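Local coordinates for coenzyme F420-dependent N(5),N(10)-methenyltetrahydromethanopterin reductase-related protein (Desulfurobacterium thermolithotrophum DSM 11699, PDB 6HUZ) that binds an iron-guanylylpyridinol cofactor and uses tetrahydrofolate derivatives as substrates, as a bacterial paralog of [Fe]-hydrogenase, at residues Ile113-Cys117 with Ser143-Pro147; Lys252-Gly257 with Phe308-Thr314. All blocks are in the same frame, centred on the assembly; numbering follows the deposited sequence.

Interaction 1: Ile113-Cys117 with Ser143-Pro147. With FE9 (iron-guanylyl pyridinol cofactor), chain B.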
# COMPACT_ATOMS: atom_id res chain seq x y z
N ILE A 113 -0.41 21.49 -22.31
CA ILE A 113 -1.44 20.48 -22.51
C ILE A 113 -1.70 19.90 -21.11
O ILE A 113 -0.75 19.52 -20.44
CB ILE A 113 -0.96 19.38 -23.50
CG1 ILE A 113 -0.99 19.92 -24.94
CG2 ILE A 113 -1.79 18.10 -23.36
CD1 ILE A 113 -0.25 19.03 -25.96
N CYS A 114 -2.98 19.83 -20.66
CA CYS A 114 -3.34 19.32 -19.35
C CYS A 114 -4.22 18.13 -19.45
O CYS A 114 -5.19 18.17 -20.20
CB CYS A 114 -4.03 20.39 -18.51
SG CYS A 114 -3.05 21.87 -18.25
N THR A 115 -3.94 17.07 -18.64
CA THR A 115 -4.84 15.93 -18.64
C THR A 115 -5.73 16.10 -17.43
O THR A 115 -5.47 16.97 -16.59
CB THR A 115 -4.09 14.61 -18.66
OG1 THR A 115 -3.17 14.54 -17.56
CG2 THR A 115 -3.39 14.38 -20.02
N THR A 116 -6.78 15.29 -17.35
CA THR A 116 -7.71 15.30 -16.21
C THR A 116 -7.62 13.85 -15.59
O THR A 116 -6.63 13.18 -15.80
CB THR A 116 -9.10 15.74 -16.67
OG1 THR A 116 -9.60 14.79 -17.61
CG2 THR A 116 -9.09 17.14 -17.25
N CYS A 117 -8.64 13.39 -14.88
CA CYS A 117 -8.63 12.06 -14.25
C CYS A 117 -8.50 10.89 -15.22
O CYS A 117 -8.18 9.81 -14.77
CB CYS A 117 -9.86 11.87 -13.38
SG CYS A 117 -11.35 11.37 -14.32
N SER A 143 1.07 19.26 -18.04
CA SER A 143 0.67 19.32 -16.63
C SER A 143 -0.76 18.82 -16.52
O SER A 143 -1.18 18.04 -17.37
CB SER A 143 0.80 20.75 -16.12
OG SER A 143 0.52 20.86 -14.73
N THR A 144 -1.50 19.23 -15.49
CA THR A 144 -2.87 18.75 -15.28
C THR A 144 -3.78 19.82 -14.71
O THR A 144 -3.33 20.77 -14.09
CB THR A 144 -2.93 17.55 -14.21
OG1 THR A 144 -2.56 17.99 -12.88
CG2 THR A 144 -2.06 16.34 -14.56
N MET A 145 -5.08 19.61 -14.90
CA MET A 145 -6.11 20.46 -14.33
C MET A 145 -7.09 19.41 -13.83
O MET A 145 -8.22 19.34 -14.28
CB MET A 145 -6.71 21.45 -15.35
CG MET A 145 -5.85 22.71 -15.54
SD MET A 145 -5.64 23.80 -14.10
CE MET A 145 -7.20 24.53 -13.99
N HIS A 146 -6.60 18.56 -12.90
CA HIS A 146 -7.37 17.46 -12.35
C HIS A 146 -8.36 18.03 -11.31
O HIS A 146 -7.94 18.55 -10.28
CB HIS A 146 -6.45 16.41 -11.73
CG HIS A 146 -7.13 15.11 -11.47
ND1 HIS A 146 -8.38 15.06 -10.90
CD2 HIS A 146 -6.70 13.85 -11.70
CE1 HIS A 146 -8.67 13.78 -10.77
NE2 HIS A 146 -7.70 13.01 -11.27
N PRO A 147 -9.68 17.93 -11.62
CA PRO A 147 -10.68 18.46 -10.68
C PRO A 147 -10.80 17.71 -9.36
O PRO A 147 -11.27 18.32 -8.40
CB PRO A 147 -11.99 18.40 -11.48
CG PRO A 147 -11.77 17.38 -12.53
CD PRO A 147 -10.30 17.32 -12.81
O2 FE9 B . -15.72 10.84 -14.50
FE FE9 B . -13.28 12.76 -13.61
C1F FE9 B . -14.65 13.96 -13.39
O1F FE9 B . -15.50 14.70 -13.25
C2F FE9 B . -12.52 13.41 -12.07
O2F FE9 B . -12.05 13.84 -11.14
C8 FE9 B . -12.23 13.90 -14.72
O18 FE9 B . -11.50 14.76 -14.27
C7 FE9 B . -12.30 13.69 -16.22
C6 FE9 B . -13.44 12.74 -16.45
N1 FE9 B . -14.06 12.19 -15.32
C5 FE9 B . -13.89 12.44 -17.82
C5M FE9 B . -13.16 13.02 -18.99
C4 FE9 B . -15.03 11.51 -17.99
C3 FE9 B . -15.68 10.93 -16.78
C3M FE9 B . -16.85 9.99 -16.87
C2 FE9 B . -15.15 11.32 -15.42
O3P FE9 B . -15.37 11.18 -19.26
P1 FE9 B . -16.64 11.81 -20.04
O1P FE9 B . -17.58 12.36 -19.08
O2P FE9 B . -17.39 10.58 -20.77
O5' FE9 B . -16.05 12.91 -21.03
C5' FE9 B . -15.31 12.57 -22.19
C4' FE9 B . -15.74 13.55 -23.28
O4' FE9 B . -14.92 13.39 -24.42
C1' FE9 B . -15.72 13.64 -25.57
C2' FE9 B . -17.04 13.00 -25.23
O2' FE9 B . -18.15 13.47 -26.02
C3' FE9 B . -17.18 13.31 -23.75
O3' FE9 B . -17.95 14.49 -23.50
N9A FE9 B . -15.03 13.15 -26.78
C4A FE9 B . -14.22 13.92 -27.47
N3A FE9 B . -13.88 15.22 -27.37
C2A FE9 B . -13.05 15.75 -28.30
N2A FE9 B . -12.70 17.04 -28.14
N1A FE9 B . -12.55 15.05 -29.34
C6A FE9 B . -12.87 13.77 -29.56
O6A FE9 B . -12.39 13.13 -30.52
C5A FE9 B . -13.74 13.10 -28.59
N7A FE9 B . -14.27 11.87 -28.44
C8A FE9 B . -15.05 11.92 -27.33
O HOH W 1 -13.92 10.85 -12.63
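The carbonyl oxygen of Ser143 is held by two groups of the neighbouring strand: Ser143 O takes one hydrogen bond, from Thr115 N at 3.2 Å, and a CA-H...O contact from Cys114 CA. Ser143 N in turn donates to Ile113 O at 3.0 Å, and Met145 N reaches Thr115 O at 3.2 Å. This ladder illustrates how parallel Rossmann strands deliver functional residues at their carboxy-terminal ends. Just beyond the last rung, Cys117 SG binds the iron of the cofactor at 2.5 Å, and Cys117 N donates to the cofactor's acyl oxygen O18 at 3.2 Å in a nearly straight bond (165°). With CG turned anti to the backbone N (chi1 -165°), the His146 ring lies beneath the Cys117 amide, whose N sits 3.7 Å above the ring plane, towards its rim. His146 NE2 comes within 3.2 Å of Cys117 CB while hydrogen-bonding to Asp204; with ND1 bonded to Ala148 N, both ring nitrogens are engaged and the rotation of the ring is fixed. Pro147 CG approaches O18 from another side. Within the six-stranded sheet, 141-144 is the outermost strand of this chain beside 112-115; helix 174-186 covers the Cys114 and Ser143 side, and helix 121-127 packs on Thr115 and Thr144.

Interaction 2: Lys252-Gly257 with Phe308-Thr314. With NA (sodium ion), chain I.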
# COMPACT_ATOMS: atom_id res chain seq x y z
N LYS A 252 -0.00 -8.49 -9.29
CA LYS A 252 0.32 -9.77 -9.87
C LYS A 252 -0.83 -10.76 -9.91
O LYS A 252 -0.99 -11.47 -10.90
CB LYS A 252 1.47 -10.37 -9.05
CG LYS A 252 1.97 -11.72 -9.50
CD LYS A 252 2.82 -11.65 -10.72
CE LYS A 252 3.67 -12.89 -10.85
NZ LYS A 252 4.61 -12.75 -11.98
N TYR A 253 -1.59 -10.86 -8.83
CA TYR A 253 -2.63 -11.89 -8.74
C TYR A 253 -4.06 -11.41 -8.66
O TYR A 253 -4.95 -12.23 -8.54
CB TYR A 253 -2.33 -12.83 -7.54
CG TYR A 253 -0.91 -13.36 -7.45
CD1 TYR A 253 -0.46 -14.36 -8.31
CD2 TYR A 253 -0.04 -12.93 -6.45
CE1 TYR A 253 0.83 -14.89 -8.20
CE2 TYR A 253 1.25 -13.42 -6.35
CZ TYR A 253 1.69 -14.40 -7.22
OH TYR A 253 2.98 -14.85 -7.10
N GLY A 254 -4.28 -10.11 -8.75
CA GLY A 254 -5.64 -9.57 -8.69
C GLY A 254 -6.22 -9.60 -7.29
O GLY A 254 -5.60 -10.11 -6.34
N LEU A 255 -7.40 -9.08 -7.14
CA LEU A 255 -8.05 -9.06 -5.82
C LEU A 255 -8.32 -10.46 -5.29
O LEU A 255 -8.31 -10.68 -4.08
CB LEU A 255 -9.40 -8.32 -5.95
CG LEU A 255 -9.32 -6.79 -5.88
CD1 LEU A 255 -10.64 -6.17 -6.36
CD2 LEU A 255 -8.96 -6.33 -4.47
N GLU A 256 -8.61 -11.39 -6.18
CA GLU A 256 -8.89 -12.75 -5.76
C GLU A 256 -7.62 -13.37 -5.16
O GLU A 256 -7.73 -14.08 -4.20
CB GLU A 256 -9.47 -13.59 -6.91
CG GLU A 256 -8.51 -13.95 -8.04
CD GLU A 256 -8.45 -12.96 -9.20
OE1 GLU A 256 -8.63 -11.75 -8.96
OE2 GLU A 256 -8.23 -13.40 -10.35
N GLY A 257 -6.46 -13.06 -5.72
CA GLY A 257 -5.21 -13.58 -5.22
C GLY A 257 -4.88 -12.95 -3.87
O GLY A 257 -4.47 -13.63 -2.94
N PHE A 308 -8.54 -19.81 -6.79
CA PHE A 308 -7.26 -19.18 -7.12
C PHE A 308 -6.06 -19.98 -6.75
O PHE A 308 -6.03 -20.59 -5.69
CB PHE A 308 -7.12 -17.84 -6.39
CG PHE A 308 -5.74 -17.22 -6.52
CD1 PHE A 308 -5.36 -16.58 -7.68
CD2 PHE A 308 -4.81 -17.36 -5.50
CE1 PHE A 308 -4.06 -16.06 -7.82
CE2 PHE A 308 -3.52 -16.81 -5.62
CZ PHE A 308 -3.15 -16.19 -6.79
N SER A 309 -5.02 -19.94 -7.59
CA SER A 309 -3.76 -20.62 -7.30
C SER A 309 -2.64 -19.76 -7.89
O SER A 309 -2.78 -19.33 -9.04
CB SER A 309 -3.75 -22.02 -7.91
OG SER A 309 -2.80 -22.83 -7.24
N PRO A 310 -1.54 -19.44 -7.16
CA PRO A 310 -0.50 -18.60 -7.78
C PRO A 310 0.22 -19.36 -8.90
O PRO A 310 0.72 -20.45 -8.65
CB PRO A 310 0.44 -18.27 -6.62
CG PRO A 310 0.28 -19.42 -5.68
CD PRO A 310 -1.17 -19.82 -5.78
N SER A 311 0.26 -18.81 -10.10
CA SER A 311 0.91 -19.46 -11.25
C SER A 311 2.43 -19.48 -11.13
O SER A 311 3.06 -20.46 -11.51
CB SER A 311 0.51 -18.76 -12.55
OG SER A 311 0.66 -17.35 -12.44
N GLU A 312 3.02 -18.39 -10.61
CA GLU A 312 4.46 -18.33 -10.45
C GLU A 312 4.83 -17.54 -9.19
O GLU A 312 4.06 -16.68 -8.72
CB GLU A 312 5.10 -17.74 -11.70
CG GLU A 312 4.68 -16.32 -12.00
CD GLU A 312 5.26 -15.82 -13.30
OE1 GLU A 312 5.02 -16.47 -14.35
OE2 GLU A 312 5.96 -14.78 -13.28
N PRO A 313 6.02 -17.81 -8.63
CA PRO A 313 6.44 -17.09 -7.42
C PRO A 313 6.85 -15.65 -7.66
O PRO A 313 7.15 -15.26 -8.79
CB PRO A 313 7.63 -17.92 -6.93
CG PRO A 313 8.19 -18.52 -8.14
CD PRO A 313 7.04 -18.79 -9.06
N THR A 314 6.87 -14.86 -6.60
CA THR A 314 7.29 -13.47 -6.65
C THR A 314 7.67 -13.00 -5.27
O THR A 314 7.39 -13.67 -4.27
CB THR A 314 6.22 -12.54 -7.26
OG1 THR A 314 6.85 -11.27 -7.53
CG2 THR A 314 5.02 -12.33 -6.33
NA NA I . -8.28 -9.84 -11.24
O HOH W 2 -10.18 -10.15 -13.20
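Tyr253 reaches from its helix to the loop of 308-314, and its hydroxyl OH donates to Glu312 O over 2.7 Å, close to the line of the C=O bond. The bond lies at the edge of the phenol ring, in its plane, while the methyl group Thr314 CG2 comes to 3.3 Å from Tyr253 OH and Pro310 CB packs 3.8 Å from Tyr253 CE1. Phe308 meets the root of the same side chain: its CZ touches Tyr253 CB at 3.5 Å, with the two rings inclined at 74°. Gly257, one helical turn on, lays its CA-H over the face of Phe308, 3.5 Å from CA to the ring centroid, a CH-pi contact made possible by the bare backbone. Lys252 covers one face of the Tyr253 ring with CG; chi1 of 180° places CG opposite the backbone N, and a bend at chi2 turns the chain so that NZ meets Glu312 OE2 at 2.8 Å. In this salt bridge NZ approaches OE2 from above the carboxylate plane, and NZ is shared with Glu325 of the second subunit. Nearby, Glu256 OE1 binds a sodium ion, completed in part by Lys356 O and by Glu236 of the second subunit. The contact thus ties the kinked part of helix 232-262 to the loop joining helices 299-306 and 320-331, with Leu166 of the second subunit packed against Tyr253 and Pro313.

Overall arrangement
Interactions 1 and 2 lie in different parts of one chain. Their centres are 34 Å apart and their nearest atoms about 18 Å, so they do not touch, and they follow one another along the sequence. Interaction 1 belongs to the Rossmann-like amino-terminal domain and forms part of the active site: Cys117 belongs to both the cofactor and the substrate pockets, and its side chain is about 4 Å from the bound 5,10-methenyltetrahydrofolate. Interaction 2 belongs to the helical part, where contacts with the second subunit and a sodium ion mark the dimer interface. This is consistent with the [Fe]-hydrogenase dimer, in which a shared helical core stands between the cofactor-binding domains.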